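Local coordinates for aminotransferase (Streptomyces pactum, PDB 4ZM4), which belongs to the class-III aminotransferase family of pyridoxal-phosphate-dependent enzymes and assembles as a dimer of two copies of the same chain, at residues L71-A82 / A323-L334; P228-R238 / R267-T275. The protein carries 1 engineered substitution. All coordinates share one frame; numbering follows the deposited sequence.

Contact 1 of 2, residues L71-A82 / A323-L334; sequences LFGYADREVLDA and AMLGKIRSLPDL
The ring of Phe72 lies between Lys327 and Leu71. Over one face, CE of Lys327 sits 3.5 Å from the Phe72 ring centroid, almost exactly on the ring normal, a CH-pi contact. NZ of the same lysine, 23° off the normal, is close enough to the centroid for a cation-pi interaction. CB of Leu71 backs the opposite face near the rim. At the edge, in the ring plane, SD of Met324 makes a Met-aromatic contact 5.0 Å from the Phe72 centroid, and Ile328 CG1 also meets the edge; CD2 of Leu334 approaches CZ of Phe72 obliquely at 3.6 Å.

Lys327 runs along the ring face, antiparallel to the phenylalanine side chain, its chain extended and its CG anti to the backbone N (chi1 177°), which carries the ammonium to two carboxylates. NZ bonds Asp76 OD1 at 2.8 Å on the syn lone pair, and Glu78 OE1 at 2.7 Å from above the carboxylate plane. This salt-bridge network joins the last turn of helix 315-329 to the start of helix 77-89. Asp76 holds the N-cap position there, but its carboxylate caps nothing and is turned to the lysine. Segments 77-82 and 323-329 run roughly antiparallel, at 147°, their axes 9.5 Å apart at the closest approach. Between them CB of Ala82 lies 3.7 Å from CB of Ala323, and Val79 CG2 touches Met324 SD. Beyond Phe72, Leu71 CD2 meets Ile328 CD1 and Leu334 CD2.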
loop_
_atom_site.group_PDB
_atom_site.type_symbol
_atom_site.label_atom_id
_atom_site.label_comp_id
_atom_site.label_asym_id
_atom_site.label_seq_id
_atom_site.Cartn_x
_atom_site.Cartn_y
_atom_site.Cartn_z
ATOM N N LEU B 71 -12.063 15.694 1.725
ATOM C CA LEU B 71 -12.376 16.904 2.457
ATOM C C LEU B 71 -13.292 17.830 1.644
ATOM O O LEU B 71 -14.117 18.577 2.209
ATOM C CB LEU B 71 -11.086 17.604 2.804
ATOM C CG LEU B 71 -11.090 18.549 3.977
ATOM C CD1 LEU B 71 -11.333 17.808 5.269
ATOM C CD2 LEU B 71 -9.753 19.286 4.048
ATOM N N PHE B 72 -13.151 17.773 0.331
ATOM C CA PHE B 72 -13.926 18.597 -0.589
ATOM C C PHE B 72 -14.957 17.792 -1.386
ATOM O O PHE B 72 -15.506 18.279 -2.365
ATOM C CB PHE B 72 -12.969 19.292 -1.573
ATOM C CG PHE B 72 -11.894 20.108 -0.905
ATOM C CD1 PHE B 72 -12.215 21.311 -0.260
ATOM C CD2 PHE B 72 -10.562 19.687 -0.909
ATOM C CE1 PHE B 72 -11.232 22.068 0.353
ATOM C CE2 PHE B 72 -9.579 20.453 -0.289
ATOM C CZ PHE B 72 -9.908 21.640 0.341
ATOM N N GLY B 73 -15.183 16.542 -1.024
ATOM C CA GLY B 73 -16.126 15.699 -1.765
ATOM C C GLY B 73 -15.493 14.917 -2.865
ATOM O O GLY B 73 -14.303 15.023 -3.130
ATOM N N TYR B 74 -16.298 14.072 -3.492
ATOM C CA TYR B 74 -15.854 13.174 -4.528
ATOM C C TYR B 74 -15.619 13.926 -5.833
ATOM O O TYR B 74 -16.220 14.986 -6.054
ATOM C CB TYR B 74 -16.914 12.121 -4.786
ATOM C CG TYR B 74 -17.146 11.110 -3.683
ATOM C CD1 TYR B 74 -16.097 10.414 -3.113
ATOM C CD2 TYR B 74 -18.449 10.775 -3.284
ATOM C CE1 TYR B 74 -16.332 9.483 -2.120
ATOM C CE2 TYR B 74 -18.676 9.828 -2.302
ATOM C CZ TYR B 74 -17.614 9.186 -1.728
ATOM O OH TYR B 74 -17.840 8.227 -0.771
ATOM N N ALA B 75 -14.782 13.373 -6.712
ATOM C CA ALA B 75 -14.519 13.979 -8.045
ATOM C C ALA B 75 -14.104 15.452 -7.988
ATOM O O ALA B 75 -14.688 16.304 -8.696
ATOM C CB ALA B 75 -15.736 13.819 -8.956
ATOM N N ASP B 76 -13.131 15.754 -7.123
ATOM C CA ASP B 76 -12.621 17.122 -6.962
ATOM C C ASP B 76 -11.749 17.419 -8.168
ATOM O O ASP B 76 -10.648 16.867 -8.277
ATOM C CB ASP B 76 -11.832 17.228 -5.636
ATOM C CG ASP B 76 -11.458 18.667 -5.257
ATOM O OD1 ASP B 76 -10.723 18.852 -4.266
ATOM O OD2 ASP B 76 -11.879 19.626 -5.920
ATOM N N ARG B 77 -12.222 18.278 -9.071
ATOM C CA ARG B 77 -11.533 18.532 -10.340
ATOM C C ARG B 77 -10.144 19.173 -10.206
ATOM O O ARG B 77 -9.215 18.816 -10.937
ATOM C CB ARG B 77 -12.434 19.312 -11.313
ATOM C CG ARG B 77 -13.452 18.396 -12.003
ATOM C CD ARG B 77 -14.277 19.061 -13.119
ATOM N NE ARG B 77 -13.539 19.149 -14.391
ATOM C CZ ARG B 77 -13.305 18.122 -15.218
ATOM N NH1 ARG B 77 -13.709 16.883 -14.921
ATOM N NH2 ARG B 77 -12.637 18.330 -16.346
ATOM N N GLU B 78 -9.995 20.091 -9.266
ATOM C CA GLU B 78 -8.713 20.725 -9.006
ATOM C C GLU B 78 -7.627 19.726 -8.690
ATOM O O GLU B 78 -6.452 20.021 -8.872
ATOM C CB GLU B 78 -8.823 21.725 -7.854
ATOM C CG GLU B 78 -9.633 22.960 -8.190
ATOM C CD GLU B 78 -9.933 23.787 -6.968
ATOM O OE1 GLU B 78 -10.815 23.367 -6.181
ATOM O OE2 GLU B 78 -9.299 24.854 -6.782
ATOM N N VAL B 79 -8.008 18.551 -8.222
ATOM C CA VAL B 79 -7.056 17.500 -7.929
ATOM C C VAL B 79 -7.037 16.408 -9.010
ATOM O O VAL B 79 -5.968 15.908 -9.344
ATOM C CB VAL B 79 -7.340 16.920 -6.517
ATOM C CG1 VAL B 79 -6.433 15.744 -6.176
ATOM C CG2 VAL B 79 -7.198 18.027 -5.461
ATOM N N LEU B 80 -8.196 15.997 -9.519
ATOM C CA LEU B 80 -8.250 15.128 -10.727
ATOM C C LEU B 80 -7.290 15.642 -11.764
ATOM O O LEU B 80 -6.438 14.903 -12.235
ATOM C CB LEU B 80 -9.674 15.060 -11.356
ATOM C CG LEU B 80 -9.940 15.155 -12.904
ATOM C CD1 LEU B 80 -9.543 13.935 -13.742
ATOM C CD2 LEU B 80 -11.393 15.468 -13.207
ATOM N N ASP B 81 -7.451 16.912 -12.130
ATOM C CA ASP B 81 -6.760 17.473 -13.280
ATOM C C ASP B 81 -5.263 17.425 -13.124
ATOM O O ASP B 81 -4.550 17.136 -14.078
ATOM C CB ASP B 81 -7.179 18.929 -13.516
ATOM C CG ASP B 81 -8.609 19.063 -14.027
ATOM O OD1 ASP B 81 -9.217 18.046 -14.447
ATOM O OD2 ASP B 81 -9.108 20.212 -14.024
ATOM N N ALA B 82 -4.771 17.731 -11.928
ATOM C CA ALA B 82 -3.333 17.645 -11.663
ATOM C C ALA B 82 -2.817 16.193 -11.805
ATOM O O ALA B 82 -1.779 15.938 -12.444
ATOM C CB ALA B 82 -2.993 18.223 -10.296
ATOM N N ALA B 323 -1.172 18.947 -5.241
ATOM C CA ALA B 323 -2.445 19.597 -5.585
ATOM C C ALA B 323 -3.369 19.729 -4.361
ATOM O O ALA B 323 -3.994 20.770 -4.166
ATOM C CB ALA B 323 -3.155 18.832 -6.700
ATOM N N MET B 324 -3.419 18.693 -3.524
ATOM C CA MET B 324 -4.376 18.671 -2.421
ATOM C C MET B 324 -3.910 19.582 -1.329
ATOM O O MET B 324 -4.679 20.409 -0.835
ATOM C CB MET B 324 -4.551 17.255 -1.893
ATOM C CG MET B 324 -5.619 17.102 -0.830
ATOM S SD MET B 324 -7.293 17.538 -1.360
ATOM C CE MET B 324 -8.253 16.817 -0.013
ATOM N N LEU B 325 -2.644 19.462 -0.946
ATOM C CA LEU B 325 -2.130 20.313 0.126
ATOM C C LEU B 325 -1.971 21.768 -0.366
ATOM O O LEU B 325 -2.152 22.697 0.418
ATOM C CB LEU B 325 -0.831 19.765 0.694
ATOM C CG LEU B 325 -0.871 18.408 1.402
ATOM C CD1 LEU B 325 0.441 18.091 2.100
ATOM C CD2 LEU B 325 -2.010 18.348 2.402
ATOM N N GLY B 326 -1.661 21.956 -1.652
ATOM C CA GLY B 326 -1.670 23.277 -2.270
ATOM C C GLY B 326 -3.018 23.938 -2.199
ATOM O O GLY B 326 -3.137 25.088 -1.752
ATOM N N LYS B 327 -4.053 23.190 -2.557
ATOM C CA LYS B 327 -5.435 23.677 -2.409
ATOM C C LYS B 327 -5.809 24.058 -0.970
ATOM O O LYS B 327 -6.360 25.147 -0.742
ATOM C CB LYS B 327 -6.436 22.644 -2.909
ATOM C CG LYS B 327 -7.879 23.036 -2.718
ATOM C CD LYS B 327 -8.802 22.191 -3.571
ATOM C CE LYS B 327 -10.249 22.521 -3.289
ATOM N NZ LYS B 327 -11.128 21.618 -4.084
ATOM N N ILE B 328 -5.525 23.169 -0.019
ATOM C CA ILE B 328 -5.835 23.432 1.405
ATOM C C ILE B 328 -5.108 24.698 1.933
ATOM O O ILE B 328 -5.679 25.532 2.648
ATOM C CB ILE B 328 -5.450 22.233 2.284
ATOM C CG1 ILE B 328 -6.409 21.069 2.034
ATOM C CG2 ILE B 328 -5.438 22.615 3.768
ATOM C CD1 ILE B 328 -5.975 19.767 2.688
ATOM N N ARG B 329 -3.846 24.813 1.553
ATOM C CA ARG B 329 -3.016 25.952 1.941
ATOM C C ARG B 329 -3.592 27.266 1.422
ATOM O O ARG B 329 -3.526 28.281 2.112
ATOM C CB ARG B 329 -1.614 25.747 1.402
ATOM C CG ARG B 329 -0.589 26.821 1.762
ATOM C CD ARG B 329 0.480 26.618 0.685
ATOM N NE ARG B 329 1.873 26.925 0.811
ATOM C CZ ARG B 329 2.733 26.868 -0.208
ATOM N NH1 ARG B 329 2.317 26.611 -1.439
ATOM N NH2 ARG B 329 4.036 27.138 0.001
ATOM N N SER B 330 -4.185 27.231 0.233
ATOM C CA SER B 330 -4.718 28.435 -0.394
ATOM C C SER B 330 -6.044 28.883 0.206
ATOM O O SER B 330 -6.574 29.910 -0.166
ATOM C CB SER B 330 -4.868 28.208 -1.906
ATOM O OG SER B 330 -5.917 27.300 -2.184
ATOM N N LEU B 331 -6.577 28.123 1.156
ATOM C CA LEU B 331 -7.912 28.380 1.744
ATOM C C LEU B 331 -7.777 28.573 3.245
ATOM O O LEU B 331 -8.013 27.645 4.024
ATOM C CB LEU B 331 -8.846 27.207 1.441
ATOM C CG LEU B 331 -9.131 26.939 -0.048
ATOM C CD1 LEU B 331 -9.983 25.669 -0.185
ATOM C CD2 LEU B 331 -9.840 28.102 -0.719
ATOM N N PRO B 332 -7.382 29.782 3.659
ATOM C CA PRO B 332 -6.990 29.972 5.053
ATOM C C PRO B 332 -8.155 29.934 6.041
ATOM O O PRO B 332 -7.924 29.705 7.229
ATOM C CB PRO B 332 -6.305 31.352 5.048
ATOM C CG PRO B 332 -6.895 32.062 3.885
ATOM C CD PRO B 332 -7.214 31.011 2.853
ATOM N N ASP B 333 -9.384 30.075 5.570
ATOM C CA ASP B 333 -10.567 29.909 6.462
ATOM C C ASP B 333 -11.322 28.566 6.288
ATOM O O ASP B 333 -12.427 28.408 6.776
ATOM C CB ASP B 333 -11.527 31.104 6.286
ATOM C CG ASP B 333 -10.883 32.435 6.662
ATOM O OD1 ASP B 333 -10.136 32.495 7.672
ATOM O OD2 ASP B 333 -11.075 33.415 5.922
ATOM N N LEU B 334 -10.682 27.577 5.673
ATOM C CA LEU B 334 -11.318 26.275 5.384
ATOM C C LEU B 334 -11.809 25.590 6.629
ATOM O O LEU B 334 -12.970 25.179 6.716
ATOM C CB LEU B 334 -10.326 25.359 4.652
ATOM C CG LEU B 334 -10.795 23.943 4.311
ATOM C CD1 LEU B 334 -12.039 23.938 3.447
ATOM C CD2 LEU B 334 -9.658 23.194 3.621
#

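Contact 2 of 2, residues P228-R238 / R267-T275; sequences PPAPGFLQLLR and RYGVEPDLT
Arg238 grips Asp273 end-on with two nitrogens, one to each carboxylate oxygen. NH2 bonds OD2 of Asp273 at 2.9 Å, on the syn side and 25° out of the carboxylate plane; NH1 reaches Asp273 OD1 at 3.1 Å from well above that plane, the guanidinium and carboxylate planes being turned 62° apart. NH1 also donates to the carbonyl O of Glu271 at 3.2 Å, in the carbonyl plane and on a lone pair, so one nitrogen serves both a backbone and a side-chain acceptor. Bends at chi2 and chi3 fold the arginine back to these partners. Asp273 OD2 has a further donor in the backbone N of Leu248, and NH2 of Arg238 a weak second acceptor in Thr241 OG1. The carboxylate of Glu271 pairs instead with Arg293.

The rest is mostly apolar. Val270 packs CG1 against CB of Arg238 at 3.7 Å and CG2 against CB of Leu234 at 4.0 Å, and the amide of Gln235 lies against Val270 CG2. Tyr268 places one ring face over CG of Pro229, with Arg267 CG on the opposite face.

Gly269 closes helix 263-267 with a Schellman motif, and the chain then passes along helix 233-244 into strand 274-277. That strand lies parallel to strand 247-251, whose Leu248 touches Arg238; helix 233-244 thus packs on the seven-stranded mixed sheet, as in the large domain of fold-type I pyridoxal-phosphate enzymes.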
loop_
_atom_site.group_PDB
_atom_site.type_symbol
_atom_site.label_atom_id
_atom_site.label_comp_id
_atom_site.label_asym_id
_atom_site.label_seq_id
_atom_site.Cartn_x
_atom_site.Cartn_y
_atom_site.Cartn_z
ATOM N N PRO B 228 -12.330 12.134 21.667
ATOM C CA PRO B 228 -11.168 12.972 21.809
ATOM C C PRO B 228 -10.366 12.645 23.071
ATOM O O PRO B 228 -10.845 11.937 23.970
ATOM C CB PRO B 228 -11.759 14.387 21.895
ATOM C CG PRO B 228 -13.108 14.198 22.489
ATOM C CD PRO B 228 -13.568 12.815 22.097
ATOM N N PRO B 229 -9.132 13.133 23.136
ATOM C CA PRO B 229 -8.355 12.836 24.329
ATOM C C PRO B 229 -8.888 13.676 25.490
ATOM O O PRO B 229 -9.280 14.831 25.289
ATOM C CB PRO B 229 -6.947 13.272 23.934
ATOM C CG PRO B 229 -7.169 14.378 22.949
ATOM C CD PRO B 229 -8.466 14.093 22.248
ATOM N N ALA B 230 -8.910 13.103 26.687
ATOM C CA ALA B 230 -9.285 13.827 27.894
ATOM C C ALA B 230 -8.312 14.977 28.116
ATOM O O ALA B 230 -7.141 14.895 27.733
ATOM C CB ALA B 230 -9.270 12.899 29.093
ATOM N N PRO B 231 -8.781 16.057 28.746
ATOM C CA PRO B 231 -7.898 17.180 29.112
ATOM C C PRO B 231 -6.600 16.699 29.758
ATOM O O PRO B 231 -6.638 15.936 30.726
ATOM C CB PRO B 231 -8.734 17.974 30.126
ATOM C CG PRO B 231 -10.164 17.662 29.781
ATOM C CD PRO B 231 -10.155 16.236 29.265
ATOM N N GLY B 232 -5.471 17.108 29.184
ATOM C CA GLY B 232 -4.139 16.763 29.696
ATOM C C GLY B 232 -3.543 15.407 29.303
ATOM O O GLY B 232 -2.391 15.118 29.664
ATOM N N PHE B 233 -4.309 14.557 28.603
ATOM C CA PHE B 233 -3.833 13.215 28.333
ATOM C C PHE B 233 -2.695 13.188 27.329
ATOM O O PHE B 233 -1.676 12.534 27.563
ATOM C CB PHE B 233 -4.955 12.299 27.895
ATOM C CG PHE B 233 -4.584 10.859 27.938
ATOM C CD1 PHE B 233 -4.446 10.212 29.153
ATOM C CD2 PHE B 233 -4.353 10.144 26.764
ATOM C CE1 PHE B 233 -4.139 8.852 29.202
ATOM C CE2 PHE B 233 -4.014 8.806 26.810
ATOM C CZ PHE B 233 -3.913 8.157 28.023
ATOM N N LEU B 234 -2.837 13.885 26.215
ATOM C CA LEU B 234 -1.741 13.968 25.247
ATOM C C LEU B 234 -0.513 14.625 25.862
ATOM O O LEU B 234 0.623 14.237 25.566
ATOM C CB LEU B 234 -2.159 14.714 23.984
ATOM C CG LEU B 234 -3.278 14.048 23.186
ATOM C CD1 LEU B 234 -3.610 14.911 21.972
ATOM C CD2 LEU B 234 -2.889 12.631 22.761
ATOM N N GLN B 235 -0.722 15.628 26.706
ATOM C CA GLN B 235 0.385 16.323 27.347
ATOM C C GLN B 235 1.140 15.295 28.192
ATOM O O GLN B 235 2.377 15.261 28.194
ATOM C CB GLN B 235 -0.125 17.496 28.206
ATOM C CG GLN B 235 -0.698 18.662 27.392
ATOM C CD GLN B 235 -2.063 18.399 26.740
ATOM O OE1 GLN B 235 -2.720 17.360 26.974
ATOM N NE2 GLN B 235 -2.523 19.368 25.965
ATOM N N LEU B 236 0.376 14.484 28.916
ATOM C CA LEU B 236 0.928 13.475 29.790
ATOM C C LEU B 236 1.738 12.470 29.000
ATOM O O LEU B 236 2.817 12.056 29.448
ATOM C CB LEU B 236 -0.183 12.763 30.574
ATOM C CG LEU B 236 0.268 11.639 31.519
ATOM C CD1 LEU B 236 1.220 12.145 32.591
ATOM C CD2 LEU B 236 -0.943 10.969 32.166
ATOM N N LEU B 237 1.221 12.074 27.837
ATOM C CA LEU B 237 1.901 11.118 26.973
ATOM C C LEU B 237 3.219 11.640 26.512
ATOM O O LEU B 237 4.234 10.951 26.559
ATOM C CB LEU B 237 1.056 10.796 25.743
ATOM C CG LEU B 237 0.331 9.468 25.699
ATOM C CD1 LEU B 237 -0.510 9.428 24.423
ATOM C CD2 LEU B 237 1.322 8.299 25.719
ATOM N N ARG B 238 3.209 12.872 26.041
ATOM C CA ARG B 238 4.429 13.575 25.611
ATOM C C ARG B 238 5.465 13.655 26.741
ATOM O O ARG B 238 6.680 13.584 26.502
ATOM C CB ARG B 238 4.067 15.006 25.101
ATOM C CG ARG B 238 5.248 15.933 24.781
ATOM C CD ARG B 238 6.066 15.484 23.586
ATOM N NE ARG B 238 6.853 14.273 23.798
ATOM C CZ ARG B 238 7.615 13.676 22.870
ATOM N NH1 ARG B 238 7.754 14.198 21.638
ATOM N NH2 ARG B 238 8.261 12.558 23.174
ATOM N N ARG B 267 -3.997 21.290 16.708
ATOM C CA ARG B 267 -5.231 21.571 17.421
ATOM C C ARG B 267 -5.020 21.477 18.927
ATOM O O ARG B 267 -5.549 22.306 19.654
ATOM C CB ARG B 267 -6.322 20.613 16.987
ATOM C CG ARG B 267 -7.660 20.867 17.632
ATOM C CD ARG B 267 -8.724 20.006 16.977
ATOM N NE ARG B 267 -10.051 20.322 17.495
ATOM C CZ ARG B 267 -11.091 20.732 16.767
ATOM N NH1 ARG B 267 -11.019 20.883 15.451
ATOM N NH2 ARG B 267 -12.243 20.987 17.371
ATOM N N TYR B 268 -4.241 20.490 19.390
ATOM C CA TYR B 268 -4.082 20.274 20.815
ATOM C C TYR B 268 -2.732 20.746 21.352
ATOM O O TYR B 268 -2.462 20.603 22.543
ATOM C CB TYR B 268 -4.335 18.808 21.169
ATOM C CG TYR B 268 -5.735 18.315 20.819
ATOM C CD1 TYR B 268 -6.827 18.666 21.606
ATOM C CD2 TYR B 268 -5.960 17.491 19.705
ATOM C CE1 TYR B 268 -8.106 18.225 21.299
ATOM C CE2 TYR B 268 -7.241 17.033 19.392
ATOM C CZ TYR B 268 -8.317 17.428 20.181
ATOM O OH TYR B 268 -9.602 17.010 19.902
ATOM N N GLY B 269 -1.901 21.318 20.489
ATOM C CA GLY B 269 -0.618 21.878 20.897
ATOM C C GLY B 269 0.367 20.894 21.517
ATOM O O GLY B 269 1.062 21.223 22.479
ATOM N N VAL B 270 0.417 19.676 20.999
ATOM C CA VAL B 270 1.377 18.657 21.491
ATOM C C VAL B 270 2.075 18.058 20.282
ATOM O O VAL B 270 1.420 17.599 19.359
ATOM C CB VAL B 270 0.671 17.534 22.267
ATOM C CG1 VAL B 270 1.651 16.451 22.694
ATOM C CG2 VAL B 270 -0.033 18.114 23.468
ATOM N N GLU B 271 3.401 18.046 20.311
ATOM C CA GLU B 271 4.184 17.625 19.174
ATOM C C GLU B 271 4.793 16.256 19.450
ATOM O O GLU B 271 5.520 16.084 20.435
ATOM C CB GLU B 271 5.271 18.631 18.875
ATOM C CG GLU B 271 5.958 18.411 17.542
ATOM C CD GLU B 271 6.975 19.502 17.240
ATOM O OE1 GLU B 271 6.558 20.689 17.084
ATOM O OE2 GLU B 271 8.179 19.183 17.182
ATOM N N PRO B 272 4.489 15.275 18.575
ATOM C CA PRO B 272 5.068 13.947 18.667
ATOM C C PRO B 272 6.452 13.900 18.015
ATOM O O PRO B 272 6.831 14.841 17.329
ATOM C CB PRO B 272 4.120 13.104 17.824
ATOM C CG PRO B 272 3.731 14.022 16.727
ATOM C CD PRO B 272 3.649 15.402 17.371
ATOM N N ASP B 273 7.132 12.761 18.169
ATOM C CA ASP B 273 8.428 12.495 17.529
ATOM C C ASP B 273 8.271 12.079 16.084
ATOM O O ASP B 273 9.025 12.528 15.238
ATOM C CB ASP B 273 9.195 11.437 18.327
ATOM C CG ASP B 273 9.486 11.889 19.744
ATOM O OD1 ASP B 273 9.993 13.019 19.883
ATOM O OD2 ASP B 273 9.119 11.195 20.727
ATOM N N LEU B 274 7.296 11.221 15.809
ATOM C CA LEU B 274 6.971 10.805 14.450
ATOM C C LEU B 274 5.459 11.006 14.193
ATOM O O LEU B 274 4.670 11.001 15.148
ATOM C CB LEU B 274 7.330 9.355 14.246
ATOM C CG LEU B 274 8.816 8.996 14.304
ATOM C CD1 LEU B 274 9.004 7.470 14.294
ATOM C CD2 LEU B 274 9.563 9.605 13.114
ATOM N N THR B 275 5.096 11.284 12.948
ATOM C CA THR B 275 3.706 11.510 12.574
ATOM C C THR B 275 3.427 10.665 11.368
ATOM O O THR B 275 4.256 10.618 10.471
ATOM C CB THR B 275 3.429 12.987 12.221
ATOM O OG1 THR B 275 3.596 13.817 13.397
ATOM C CG2 THR B 275 2.015 13.186 11.696
#

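Overall arrangement
The two contacts are separate, their centres about 28 Å apart and their nearest atoms about 10 Å apart, and share no helix or strand. Both are partly buried, with ionic groups beside apolar packing. Contact 1 joins two helices and the loops next to them, and its 71-82 segment also packs against the second subunit. Contact 2, which no other chain touches, sets a helix against the loop leading into a strand of the seven-stranded sheet. Their charges are handled differently: in contact 1 one lysine ammonium is shared by two carboxylates and an aromatic face, whereas in contact 2 a guanidinium holds one carboxylate and a backbone carbonyl.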